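Local coordinates for protein Lon211 (Mycobacterium tuberculosis, PDB 6VBK) that forms the N-terminal domain of an ATP-dependent Lon protease, the region that probably recognises and binds protein substrates for degradation, at residues 201-204 with 205-209; 47-50 with 51-54; 89-92 with 93-97; 149-153 with 154-158. All coordinates share one frame; numbering follows the deposited sequence.

Contact 1 (201-204 with 205-209); sequences LVIG and WTRDH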
ATOM      1  N   LEU B 201      27.001  -4.964   9.211  1.00 92.14           N
ATOM      2  CA  LEU B 201      27.453  -3.576   9.258  1.00 90.39           C
ATOM      3  C   LEU B 201      27.951  -3.198  10.649  1.00 81.93           C
ATOM      4  O   LEU B 201      29.046  -2.644  10.794  1.00 87.16           O
ATOM      5  CB  LEU B 201      26.325  -2.634   8.832  1.00 86.05           C
ATOM      6  CG  LEU B 201      26.092  -2.427   7.336  1.00 99.93           C
ATOM      7  CD1 LEU B 201      24.745  -1.764   7.089  1.00 99.04           C
ATOM      8  CD2 LEU B 201      27.214  -1.596   6.734  1.00104.83           C
ATOM      9  N   VAL B 202      27.157  -3.487  11.684  1.00 84.64           N
ATOM     10  CA  VAL B 202      27.504  -3.032  13.028  1.00 88.64           C
ATOM     11  C   VAL B 202      28.656  -3.848  13.606  1.00 90.90           C
ATOM     12  O   VAL B 202      29.419  -3.347  14.441  1.00 90.02           O
ATOM     13  CB  VAL B 202      26.262  -3.067  13.941  1.00 88.04           C
ATOM     14  CG1 VAL B 202      25.788  -4.496  14.159  1.00 80.80           C
ATOM     15  CG2 VAL B 202      26.548  -2.378  15.269  1.00 82.72           C
ATOM     16  N   ILE B 203      28.812  -5.104  13.177  1.00 85.76           N
ATOM     17  CA  ILE B 203      29.928  -5.917  13.656  1.00 92.39           C
ATOM     18  C   ILE B 203      31.254  -5.303  13.225  1.00102.52           C
ATOM     19  O   ILE B 203      32.214  -5.247  14.004  1.00101.65           O
ATOM     20  CB  ILE B 203      29.784  -7.370  13.163  1.00 85.95           C
ATOM     21  CG1 ILE B 203      28.757  -8.125  14.010  1.00 83.74           C
ATOM     22  CG2 ILE B 203      31.124  -8.090  13.184  1.00 99.91           C
ATOM     23  CD1 ILE B 203      28.449  -9.519  13.498  1.00 84.89           C
ATOM     24  N   GLY B 204      31.326  -4.820  11.983  1.00109.47           N
ATOM     25  CA  GLY B 204      32.544  -4.176  11.520  1.00119.89           C
ATOM     26  C   GLY B 204      32.823  -2.868  12.235  1.00116.93           C
ATOM     27  O   GLY B 204      33.969  -2.577  12.589  1.00113.59           O
ATOM     28  N   TRP B 205      31.782  -2.059  12.455  1.00106.00           N
ATOM     29  CA  TRP B 205      31.964  -0.799  13.169  1.00104.48           C
ATOM     30  C   TRP B 205      32.335  -1.028  14.627  1.00100.56           C
ATOM     31  O   TRP B 205      33.101  -0.246  15.202  1.00101.31           O
ATOM     32  CB  TRP B 205      30.694   0.049  13.078  1.00 92.14           C
ATOM     33  CG  TRP B 205      30.244   0.321  11.676  1.00104.67           C
ATOM     34  CD1 TRP B 205      31.006   0.268  10.544  1.00114.33           C
ATOM     35  CD2 TRP B 205      28.922   0.677  11.252  1.00 84.17           C
ATOM     36  NE1 TRP B 205      30.242   0.574   9.444  1.00116.59           N
ATOM     37  CE2 TRP B 205      28.959   0.829   9.852  1.00102.54           C
ATOM     38  CE3 TRP B 205      27.711   0.885  11.921  1.00 90.34           C
ATOM     39  CZ2 TRP B 205      27.834   1.177   9.108  1.00 95.03           C
ATOM     40  CZ3 TRP B 205      26.595   1.231  11.181  1.00 91.89           C
ATOM     41  CH2 TRP B 205      26.664   1.374   9.790  1.00 88.45           C
ATOM     42  N   THR B 206      31.805  -2.090  15.240  1.00 97.75           N
ATOM     43  CA  THR B 206      32.117  -2.371  16.638  1.00100.82           C
ATOM     44  C   THR B 206      33.556  -2.844  16.795  1.00 91.85           C
ATOM     45  O   THR B 206      34.242  -2.461  17.750  1.00 91.37           O
ATOM     46  CB  THR B 206      31.154  -3.420  17.192  1.00104.66           C
ATOM     47  OG1 THR B 206      29.812  -3.081  16.821  1.00 95.87           O
ATOM     48  CG2 THR B 206      31.251  -3.482  18.707  1.00 99.54           C
ATOM     49  N   ARG B 207      34.026  -3.682  15.869  1.00102.60           N
ATOM     50  CA  ARG B 207      35.403  -4.159  15.928  1.00102.60           C
ATOM     51  C   ARG B 207      36.390  -3.014  15.747  1.00111.83           C
ATOM     52  O   ARG B 207      37.397  -2.932  16.459  1.00107.54           O
ATOM     53  CB  ARG B 207      35.628  -5.231  14.863  1.00103.60           C
ATOM     54  CG  ARG B 207      36.887  -6.057  15.052  1.00112.29           C
ATOM     55  CD  ARG B 207      36.541  -7.457  15.529  1.00117.78           C
ATOM     56  NE  ARG B 207      35.488  -8.055  14.713  1.00121.45           N
ATOM     57  CZ  ARG B 207      35.043  -9.299  14.856  1.00112.33           C
ATOM     58  NH1 ARG B 207      35.564 -10.090  15.784  1.00103.57           N
ATOM     59  NH2 ARG B 207      34.079  -9.755  14.067  1.00103.25           N
ATOM     60  N   ASP B 208      36.115  -2.114  14.801  1.00131.24           N
ATOM     61  CA  ASP B 208      37.017  -1.000  14.540  1.00140.65           C
ATOM     62  C   ASP B 208      36.953   0.079  15.613  1.00137.67           C
ATOM     63  O   ASP B 208      37.739   1.030  15.558  1.00140.75           O
ATOM     64  CB  ASP B 208      36.718  -0.394  13.169  1.00143.95           C
ATOM     65  CG  ASP B 208      37.021  -1.350  12.035  1.00150.56           C
ATOM     66  OD1 ASP B 208      37.597  -2.425  12.300  1.00151.53           O
ATOM     67  OD2 ASP B 208      36.680  -1.030  10.879  1.00156.62           O
ATOM     68  N   HIS B 209      36.038  -0.038  16.574  1.00124.55           N
ATOM     69  CA  HIS B 209      36.055   0.815  17.753  1.00120.46           C
ATOM     70  C   HIS B 209      36.673   0.128  18.963  1.00118.05           C
ATOM     71  O   HIS B 209      37.216   0.809  19.839  1.00125.18           O
ATOM     72  CB  HIS B 209      34.638   1.276  18.106  1.00106.08           C
ATOM     73  CG  HIS B 209      34.591   2.272  19.223  1.00104.12           C
ATOM     74  ND1 HIS B 209      34.598   1.902  20.551  1.00102.50           N
ATOM     75  CD2 HIS B 209      34.547   3.625  19.210  1.00109.82           C
ATOM     76  CE1 HIS B 209      34.556   2.984  21.308  1.00102.41           C
ATOM     77  NE2 HIS B 209      34.525   4.042  20.519  1.00109.33           N
TER
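Four i to i+4 backbone hydrogen bonds, from Trp-205 N to Leu-201 O through Asp-208 N to Gly-204 O, run along the last turns of helix 195-207, and the side chains that meet are one turn apart. Leu-201 and Trp-205 lie side by side. Leu-201 CB sits over the six-membered ring of the indole, 4.3 Å from its centroid and 19° off the normal, a CH-pi contact, while its CD2 reaches Trp-205 CZ2 at 3.7 Å. Trp-205 CG stands anti to its carbonyl carbon (chi1 -56°), which folds the indole back along the helix and lays one face over Leu-201 O, 3.2 Å from the ring plane. Leu-201 O also accepts the N-H of Trp-205, 3.3 Å from Trp-205 N. Helix 195-207 is the last helix of the modelled chain, in the helical part that follows the sheet of this Lon substrate-binding domain; the indole packs on helix 183-191, touching Gln-185, Glu-188 and Val-189, whereas Val-202, Ile-203 and Thr-206 turn to Tyr-142 of helix 133-153. Val-202 O takes the N-H of Thr-206, its N 2.8 Å away; Thr-206 OG1 points to it too, but is modelled too close for the details of that bond to be trusted. Arg-207, bent at chi2 and chi3, doubles back beside Ile-203; NH2 comes 3.5 Å from Ile-203 CG2 and makes a salt bridge with Glu-141.

Contact 2 (47-50 with 51-54); sequences ARAA and AQSR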
ATOM      1  N   ALA B  47      -0.589  14.257  15.402  1.00 58.17           N
ATOM      2  CA  ALA B  47      -0.797  12.827  15.602  1.00 61.62           C
ATOM      3  C   ALA B  47      -1.972  12.568  16.535  1.00 67.07           C
ATOM      4  O   ALA B  47      -2.744  11.626  16.323  1.00 62.74           O
ATOM      5  CB  ALA B  47       0.475  12.182  16.147  1.00 51.23           C
ATOM      6  N   ARG B  48      -2.123  13.392  17.574  1.00 66.67           N
ATOM      7  CA  ARG B  48      -3.237  13.215  18.501  1.00 66.76           C
ATOM      8  C   ARG B  48      -4.567  13.454  17.800  1.00 75.09           C
ATOM      9  O   ARG B  48      -5.507  12.665  17.943  1.00 84.50           O
ATOM     10  CB  ARG B  48      -3.083  14.154  19.696  1.00 77.07           C
ATOM     11  CG  ARG B  48      -3.974  13.790  20.874  1.00 86.37           C
ATOM     12  CD  ARG B  48      -4.080  14.929  21.873  1.00 99.28           C
ATOM     13  NE  ARG B  48      -2.796  15.589  22.091  1.00109.28           N
ATOM     14  CZ  ARG B  48      -1.846  15.130  22.899  1.00109.34           C
ATOM     15  NH1 ARG B  48      -2.027  13.999  23.568  1.00114.04           N
ATOM     16  NH2 ARG B  48      -0.712  15.802  23.035  1.00 97.12           N
ATOM     17  N   ALA B  49      -4.659  14.541  17.029  1.00 71.71           N
ATOM     18  CA  ALA B  49      -5.892  14.846  16.310  1.00 75.35           C
ATOM     19  C   ALA B  49      -6.240  13.747  15.313  1.00 83.96           C
ATOM     20  O   ALA B  49      -7.410  13.375  15.173  1.00 78.29           O
ATOM     21  CB  ALA B  49      -5.763  16.194  15.599  1.00 76.65           C
ATOM     22  N   ALA B  50      -5.223  13.242  14.612  1.00 84.58           N
ATOM     23  CA  ALA B  50      -5.439  12.163  13.622  1.00 89.94           C
ATOM     24  C   ALA B  50      -5.855  10.888  14.358  1.00 93.62           C
ATOM     25  O   ALA B  50      -6.345   9.953  13.703  1.00 97.94           O
ATOM     26  CB  ALA B  50      -4.191  11.947  12.805  1.00 77.12           C
ATOM     27  N   ALA B  51      -5.629  10.861  15.673  1.00 88.58           N
ATOM     28  CA  ALA B  51      -5.977   9.703  16.525  1.00 90.13           C
ATOM     29  C   ALA B  51      -7.277   9.996  17.278  1.00101.44           C
ATOM     30  O   ALA B  51      -7.628   9.197  18.164  1.00108.61           O
ATOM     31  CB  ALA B  51      -4.851   9.419  17.484  1.00 90.17           C
ATOM     32  N   GLN B  52      -7.966  11.089  16.932  1.00122.82           N
ATOM     33  CA  GLN B  52      -9.218  11.426  17.663  1.00117.40           C
ATOM     34  C   GLN B  52     -10.195  10.259  17.524  1.00110.51           C
ATOM     35  O   GLN B  52     -10.397   9.764  16.401  1.00108.39           O
ATOM     36  CB  GLN B  52      -9.839  12.733  17.173  1.00124.14           C
ATOM     37  CG  GLN B  52      -8.997  13.961  17.490  1.00122.53           C
ATOM     38  CD  GLN B  52      -9.587  15.237  16.937  1.00123.00           C
ATOM     39  OE1 GLN B  52     -10.339  15.223  15.965  1.00131.93           O
ATOM     40  NE2 GLN B  52      -9.250  16.357  17.555  1.00118.86           N
ATOM     41  N   SER B  53     -10.803   9.888  18.648  1.00111.77           N
ATOM     42  CA  SER B  53     -11.736   8.739  18.739  1.00122.35           C
ATOM     43  C   SER B  53     -13.045   9.001  17.981  1.00125.07           C
ATOM     44  O   SER B  53     -13.471  10.167  17.904  1.00115.54           O
ATOM     45  CB  SER B  53     -11.951   8.399  20.178  1.00130.38           C
ATOM     46  OG  SER B  53     -12.089   9.588  20.943  1.00132.62           O
ATOM     47  N   ARG B  54     -13.606   7.942  17.388  1.00132.75           N
ATOM     48  CA  ARG B  54     -14.429   8.033  16.152  1.00141.81           C
ATOM     49  C   ARG B  54     -15.866   7.563  16.417  1.00145.45           C
ATOM     50  O   ARG B  54     -16.590   7.328  15.431  1.00149.09           O
ATOM     51  CB  ARG B  54     -13.792   7.177  15.052  1.00143.98           C
ATOM     52  CG  ARG B  54     -12.447   7.698  14.566  1.00144.76           C
ATOM     53  CD  ARG B  54     -11.865   6.857  13.445  1.00153.91           C
ATOM     54  NE  ARG B  54     -10.547   7.311  13.026  1.00161.57           N
ATOM     55  CZ  ARG B  54      -9.777   6.682  12.145  1.00166.15           C
ATOM     56  NH1 ARG B  54     -10.192   5.562  11.581  1.00173.87           N
ATOM     57  NH2 ARG B  54      -8.591   7.174  11.833  1.00159.95           N
TER
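Ala-47 meets the following segment through its carbonyl oxygen, Ala-47 O, which lies 3.3 Å from Ala-51 CB, while its own methyl turns away and packs on Pro-64. At Arg-48 the carbonyl again does the work: Arg-48 O accepts the N-H of Ala-51, with Ala-51 N 2.9 Å away, an i to i+3 bond. It is a bent one, with 133° at the hydrogen. The side chain of Arg-48 leads elsewhere, into salt bridges with Glu-45 one turn back and with Glu-88 of strand 79-88. Gln-52 lies alongside Ala-49. The glutamine has CG anti to its carbonyl carbon (chi1 -67°) and an extended chain beyond, which brings NE2 to 4.0 Å from Ala-49 CB. Gln-52 N is also bonded to Ala-49 O, but that oxygen and the glutamine stem are modelled too close, so the details of this packing are less sure. Ala-50 packs its methyl on Pro-115; Ala-50 O lies near the plane of the Arg-54 guanidinium, at its edge, with Arg-54 NH2 4.0 Å away. Both bonds span three residues, as is common where a helix gives way to loop; here the chain leaves helix 38-50 for the loop before strand 65-70. Arg-48 takes its charge to the two glutamates, whereas Arg-54 stays too far for a firm bond, consistent with a weak attraction to the carbonyl end of the helix.

Contact 3 (89-92 with 93-97); sequences GRLP and GGEPG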
ATOM      1  N   GLY B  89       4.092  14.242  29.638  1.00 60.46           N
ATOM      2  CA  GLY B  89       4.170  14.891  30.932  1.00 68.53           C
ATOM      3  C   GLY B  89       5.349  15.835  31.019  1.00 72.34           C
ATOM      4  O   GLY B  89       5.593  16.613  30.092  1.00 89.31           O
ATOM      5  N   ARG B  90       6.095  15.778  32.120  1.00 67.26           N
ATOM      6  CA  ARG B  90       7.273  16.614  32.306  1.00 60.42           C
ATOM      7  C   ARG B  90       8.484  15.741  32.604  1.00 61.28           C
ATOM      8  O   ARG B  90       8.414  14.833  33.440  1.00 66.70           O
ATOM      9  CB  ARG B  90       7.057  17.638  33.424  1.00 72.83           C
ATOM     10  CG  ARG B  90       6.063  18.730  33.056  1.00 70.36           C
ATOM     11  CD  ARG B  90       6.098  19.886  34.041  1.00 74.42           C
ATOM     12  NE  ARG B  90       5.188  20.958  33.646  1.00 71.72           N
ATOM     13  CZ  ARG B  90       5.507  21.937  32.805  1.00 81.65           C
ATOM     14  NH1 ARG B  90       6.717  21.985  32.265  1.00 77.03           N
ATOM     15  NH2 ARG B  90       4.614  22.869  32.503  1.00 81.56           N
ATOM     16  N   LEU B  91       9.585  16.024  31.914  1.00 60.48           N
ATOM     17  CA  LEU B  91      10.827  15.306  32.121  1.00 57.40           C
ATOM     18  C   LEU B  91      11.429  15.675  33.477  1.00 58.87           C
ATOM     19  O   LEU B  91      11.045  16.678  34.083  1.00 61.54           O
ATOM     20  CB  LEU B  91      11.800  15.624  30.988  1.00 44.01           C
ATOM     21  CG  LEU B  91      11.312  15.220  29.595  1.00 55.14           C
ATOM     22  CD1 LEU B  91      12.325  15.613  28.532  1.00 58.84           C
ATOM     23  CD2 LEU B  91      11.022  13.725  29.537  1.00 57.54           C
ATOM     24  N   PRO B  92      12.370  14.866  33.981  1.00 61.37           N
ATOM     25  CA  PRO B  92      12.977  15.178  35.287  1.00 75.24           C
ATOM     26  C   PRO B  92      13.609  16.557  35.360  1.00 64.06           C
ATOM     27  O   PRO B  92      13.616  17.167  36.437  1.00 63.69           O
ATOM     28  CB  PRO B  92      14.025  14.068  35.462  1.00 80.92           C
ATOM     29  CG  PRO B  92      14.185  13.444  34.102  1.00 81.11           C
ATOM     30  CD  PRO B  92      12.849  13.577  33.457  1.00 76.45           C
ATOM     31  N   GLY B  93      14.139  17.070  34.251  1.00 57.31           N
ATOM     32  CA  GLY B  93      14.698  18.405  34.228  1.00 61.93           C
ATOM     33  C   GLY B  93      13.690  19.531  34.271  1.00 55.88           C
ATOM     34  O   GLY B  93      14.086  20.696  34.365  1.00 67.53           O
ATOM     35  N   GLY B  94      12.395  19.220  34.208  1.00 57.14           N
ATOM     36  CA  GLY B  94      11.354  20.225  34.221  1.00 58.47           C
ATOM     37  C   GLY B  94      10.799  20.575  32.857  1.00 57.35           C
ATOM     38  O   GLY B  94       9.824  21.332  32.777  1.00 59.01           O
ATOM     39  N   GLU B  95      11.389  20.048  31.788  1.00 56.65           N
ATOM     40  CA  GLU B  95      10.929  20.364  30.449  1.00 64.76           C
ATOM     41  C   GLU B  95       9.608  19.656  30.154  1.00 65.78           C
ATOM     42  O   GLU B  95       9.351  18.562  30.664  1.00 60.69           O
ATOM     43  CB  GLU B  95      11.966  19.946  29.410  1.00 66.20           C
ATOM     44  CG  GLU B  95      13.371  20.472  29.656  1.00 76.43           C
ATOM     45  CD  GLU B  95      14.166  19.608  30.617  1.00 77.80           C
ATOM     46  OE1 GLU B  95      13.609  18.618  31.134  1.00 69.13           O
ATOM     47  OE2 GLU B  95      15.351  19.920  30.855  1.00 82.57           O
ATOM     48  N   PRO B  96       8.749  20.264  29.336  1.00 53.08           N
ATOM     49  CA  PRO B  96       7.612  19.517  28.784  1.00 49.91           C
ATOM     50  C   PRO B  96       8.129  18.412  27.876  1.00 48.73           C
ATOM     51  O   PRO B  96       8.946  18.656  26.984  1.00 57.06           O
ATOM     52  CB  PRO B  96       6.828  20.580  28.008  1.00 56.95           C
ATOM     53  CG  PRO B  96       7.842  21.633  27.686  1.00 63.39           C
ATOM     54  CD  PRO B  96       8.803  21.648  28.839  1.00 64.65           C
ATOM     55  N   GLY B  97       7.668  17.185  28.120  1.00 56.78           N
ATOM     56  CA  GLY B  97       8.276  16.031  27.496  1.00 54.69           C
ATOM     57  C   GLY B  97       7.253  15.034  26.993  1.00 54.36           C
ATOM     58  O   GLY B  97       6.057  15.120  27.285  1.00 50.74           O
TER
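Glu-95 O accepts the N-H of Leu-91, whose N is 2.8 Å away and nearly in line with the C=O bond, and the CA of Arg-90 also approaches this oxygen, Glu-95 O, 3.3 Å away, in a CA-H...O contact. Beyond Leu-91 the chain reverses through a type I turn from Leu-91 to Gly-94, closed by Gly-94 N to Leu-91 O at 2.9 Å; with Gly-94 at positive phi (99°), a conformation suited to glycine, this is a 3:5 hairpin with a type I turn and a G1 beta bulge. Farther from the turn, where the chain bends at Gly-89, Gly-89 and Gly-97 form an antiparallel hydrogen-bonded pair, with Gly-97 N to Gly-89 O the shorter bond at 2.9 Å. Arg-90 and Pro-96, the non-hydrogen-bonded pair, project on the same face. Arg-90 runs extended from CG to NE and then turns its guanidinium across the strand, so that NH1 comes to Gly-94 O near the guanidinium plane, a weak bond of 3.2 Å, and 4.0 Å from Pro-96 CD. Leu-91 and Glu-95 cross at about a right angle: the glutamate, bent at chi2 (84°), swings its carboxylate over and places OE1 3.5 Å from Leu-91 CB. Leu-91 CG packs directly on Gly-97 CA, 3.8 Å away. This hairpin links strand 79-88 to strand 96-112; strand 29-33 flanks it, with Pro-31 against Leu-91 and Asp-33 against Glu-95, and Pro-96 is backbone-bonded to Leu-34.

Contact 4 (149-153 with 154-158); sequences ILQKR and GAWQV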
ATOM      1  N   ILE B 149      32.547  -4.162  25.204  1.00 60.61           N
ATOM      2  CA  ILE B 149      32.434  -2.716  25.375  1.00 69.63           C
ATOM      3  C   ILE B 149      31.607  -2.385  26.612  1.00 57.90           C
ATOM      4  O   ILE B 149      31.978  -1.510  27.405  1.00 67.99           O
ATOM      5  CB  ILE B 149      31.840  -2.072  24.107  1.00 81.96           C
ATOM      6  CG1 ILE B 149      32.804  -2.221  22.928  1.00 95.81           C
ATOM      7  CG2 ILE B 149      31.518  -0.605  24.349  1.00 79.63           C
ATOM      8  CD1 ILE B 149      32.325  -1.547  21.658  1.00 94.21           C
ATOM      9  N   LEU B 150      30.479  -3.075  26.802  1.00 55.10           N
ATOM     10  CA  LEU B 150      29.628  -2.791  27.954  1.00 56.07           C
ATOM     11  C   LEU B 150      30.322  -3.155  29.262  1.00 63.67           C
ATOM     12  O   LEU B 150      30.257  -2.396  30.236  1.00 63.58           O
ATOM     13  CB  LEU B 150      28.301  -3.537  27.828  1.00 48.00           C
ATOM     14  CG  LEU B 150      27.310  -2.988  26.803  1.00 54.49           C
ATOM     15  CD1 LEU B 150      26.141  -3.943  26.637  1.00 50.69           C
ATOM     16  CD2 LEU B 150      26.824  -1.607  27.218  1.00 54.79           C
ATOM     17  N   GLN B 151      30.985  -4.313  29.304  1.00 49.42           N
ATOM     18  CA  GLN B 151      31.704  -4.704  30.512  1.00 53.37           C
ATOM     19  C   GLN B 151      32.862  -3.755  30.792  1.00 64.50           C
ATOM     20  O   GLN B 151      33.158  -3.454  31.955  1.00 72.52           O
ATOM     21  CB  GLN B 151      32.198  -6.144  30.385  1.00 54.03           C
ATOM     22  CG  GLN B 151      31.079  -7.173  30.363  1.00 52.03           C
ATOM     23  CD  GLN B 151      31.583  -8.577  30.099  1.00 61.19           C
ATOM     24  OE1 GLN B 151      32.782  -8.798  29.931  1.00 67.89           O
ATOM     25  NE2 GLN B 151      30.666  -9.536  30.060  1.00 64.34           N
ATOM     26  N   LYS B 152      33.528  -3.274  29.739  1.00 64.16           N
ATOM     27  CA  LYS B 152      34.543  -2.243  29.922  1.00 75.53           C
ATOM     28  C   LYS B 152      33.924  -0.966  30.475  1.00 65.43           C
ATOM     29  O   LYS B 152      34.533  -0.276  31.300  1.00 68.90           O
ATOM     30  CB  LYS B 152      35.259  -1.968  28.598  1.00 73.62           C
ATOM     31  CG  LYS B 152      36.370  -0.940  28.704  1.00 86.01           C
ATOM     32  CD  LYS B 152      37.398  -1.374  29.731  1.00 99.78           C
ATOM     33  CE  LYS B 152      38.173  -0.190  30.276  1.00101.89           C
ATOM     34  NZ  LYS B 152      39.095  -0.608  31.368  1.00100.43           N
ATOM     35  N   ARG B 153      32.707  -0.643  30.036  1.00 51.90           N
ATOM     36  CA  ARG B 153      31.984   0.518  30.534  1.00 73.69           C
ATOM     37  C   ARG B 153      31.392   0.292  31.920  1.00 74.47           C
ATOM     38  O   ARG B 153      30.997   1.263  32.575  1.00 64.41           O
ATOM     39  CB  ARG B 153      30.874   0.891  29.546  1.00 68.09           C
ATOM     40  CG  ARG B 153      30.310   2.292  29.702  1.00 82.71           C
ATOM     41  CD  ARG B 153      29.135   2.502  28.760  1.00 87.65           C
ATOM     42  NE  ARG B 153      27.870   2.626  29.478  1.00 84.38           N
ATOM     43  CZ  ARG B 153      26.674   2.554  28.905  1.00 97.00           C
ATOM     44  NH1 ARG B 153      26.571   2.345  27.599  1.00 97.27           N
ATOM     45  NH2 ARG B 153      25.577   2.682  29.639  1.00101.55           N
ATOM     46  N   GLY B 154      31.328  -0.953  32.386  1.00 63.94           N
ATOM     47  CA  GLY B 154      30.728  -1.239  33.673  1.00 50.23           C
ATOM     48  C   GLY B 154      29.220  -1.269  33.670  1.00 48.77           C
ATOM     49  O   GLY B 154      28.606  -1.177  34.738  1.00 56.24           O
ATOM     50  N   ALA B 155      28.600  -1.393  32.494  1.00 51.68           N
ATOM     51  CA  ALA B 155      27.143  -1.414  32.369  1.00 55.42           C
ATOM     52  C   ALA B 155      26.670  -2.861  32.470  1.00 58.86           C
ATOM     53  O   ALA B 155      26.338  -3.518  31.481  1.00 52.77           O
ATOM     54  CB  ALA B 155      26.711  -0.765  31.061  1.00 53.38           C
ATOM     55  N   TRP B 156      26.628  -3.358  33.707  1.00 55.25           N
ATOM     56  CA  TRP B 156      26.323  -4.766  33.936  1.00 44.18           C
ATOM     57  C   TRP B 156      24.833  -5.062  33.837  1.00 46.72           C
ATOM     58  O   TRP B 156      24.453  -6.147  33.381  1.00 48.32           O
ATOM     59  CB  TRP B 156      26.870  -5.200  35.293  1.00 41.59           C
ATOM     60  CG  TRP B 156      28.356  -5.105  35.341  1.00 48.56           C
ATOM     61  CD1 TRP B 156      29.098  -4.104  35.895  1.00 44.15           C
ATOM     62  CD2 TRP B 156      29.287  -6.031  34.777  1.00 43.97           C
ATOM     63  NE1 TRP B 156      30.436  -4.358  35.725  1.00 50.49           N
ATOM     64  CE2 TRP B 156      30.579  -5.536  35.040  1.00 45.98           C
ATOM     65  CE3 TRP B 156      29.155  -7.238  34.082  1.00 58.82           C
ATOM     66  CZ2 TRP B 156      31.730  -6.205  34.634  1.00 57.97           C
ATOM     67  CZ3 TRP B 156      30.298  -7.899  33.681  1.00 45.96           C
ATOM     68  CH2 TRP B 156      31.568  -7.382  33.957  1.00 56.09           C
ATOM     69  N   GLN B 157      23.981  -4.126  34.260  1.00 51.00           N
ATOM     70  CA  GLN B 157      22.547  -4.292  34.051  1.00 52.74           C
ATOM     71  C   GLN B 157      22.220  -4.380  32.565  1.00 49.09           C
ATOM     72  O   GLN B 157      21.340  -5.148  32.158  1.00 46.22           O
ATOM     73  CB  GLN B 157      21.786  -3.134  34.699  1.00 48.12           C
ATOM     74  CG  GLN B 157      20.324  -3.022  34.284  1.00 52.83           C
ATOM     75  CD  GLN B 157      19.445  -4.082  34.915  1.00 58.38           C
ATOM     76  OE1 GLN B 157      18.812  -3.844  35.944  1.00 48.55           O
ATOM     77  NE2 GLN B 157      19.396  -5.259  34.299  1.00 51.85           N
ATOM     78  N   VAL B 158      22.932  -3.611  31.739  1.00 43.94           N
ATOM     79  CA  VAL B 158      22.648  -3.592  30.308  1.00 51.55           C
ATOM     80  C   VAL B 158      23.158  -4.863  29.640  1.00 48.28           C
ATOM     81  O   VAL B 158      22.421  -5.536  28.910  1.00 49.93           O
ATOM     82  CB  VAL B 158      23.249  -2.332  29.659  1.00 47.77           C
ATOM     83  CG1 VAL B 158      23.038  -2.358  28.154  1.00 51.39           C
ATOM     84  CG2 VAL B 158      22.631  -1.081  30.266  1.00 46.88           C
TER
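The indole of Trp-156 lies with one face over the backbone and side-chain stem of Gln-151: Gln-151 CA is beneath that face, and CG comes 3.5 Å from Trp-156 CZ3. The glutamine amide and the ring planes are only 22° apart, although the two side chains cross at about a right angle. On the other side of the turn, Ala-155 CB sits over one face of the Arg-153 guanidinium, 3.6 Å above its plane and displaced toward the rim. Arg-153 gets there with CG anti to its backbone N (chi1 -163°) and a bend at chi3. Leu-150 packs in the angle between helices 133-153 and 156-162, its CD2 3.9 Å from Ala-155 CB and its CD1 3.8 Å from Val-158 CG1; Val-159 and Val-162 of helix 156-162 extend that apolar patch. The backbone is tied by Ala-155 N to Leu-150 O, 3.0 Å, and by a weak bond from Gly-154 N to Gln-151 O. With Gly-154 at positive phi (79°) as the C-prime residue, these two bonds are those of a Schellman motif, which ends helix 133-153; Ala-155, the centre of an inverse gamma turn, is the N-cap of helix 156-162.

Along the chain the order is contact 2, contact 3, contact 4, contact 1, all within the Lon substrate-binding domain. The first two belong to the sheet-containing part: contact 2 ends helix 38-50, and contact 3 is the hairpin joining strands 79-88 and 96-112, their centres about 23 Å apart. Contacts 4 and 1 lie in the helical part that follows, with centres about 17 Å apart, and they touch where Thr-206 CG2 meets Ile-149 CD1 at 3.7 Å. Contacts 1 and 2 lie on opposite sides of the chain's centre, about 42 Å between centres. Contacts 2 and 3 are thus separate surface turns of the sheet-containing part, while contacts 4 and 1 bring the ends of helices 133-153 and 195-207 together.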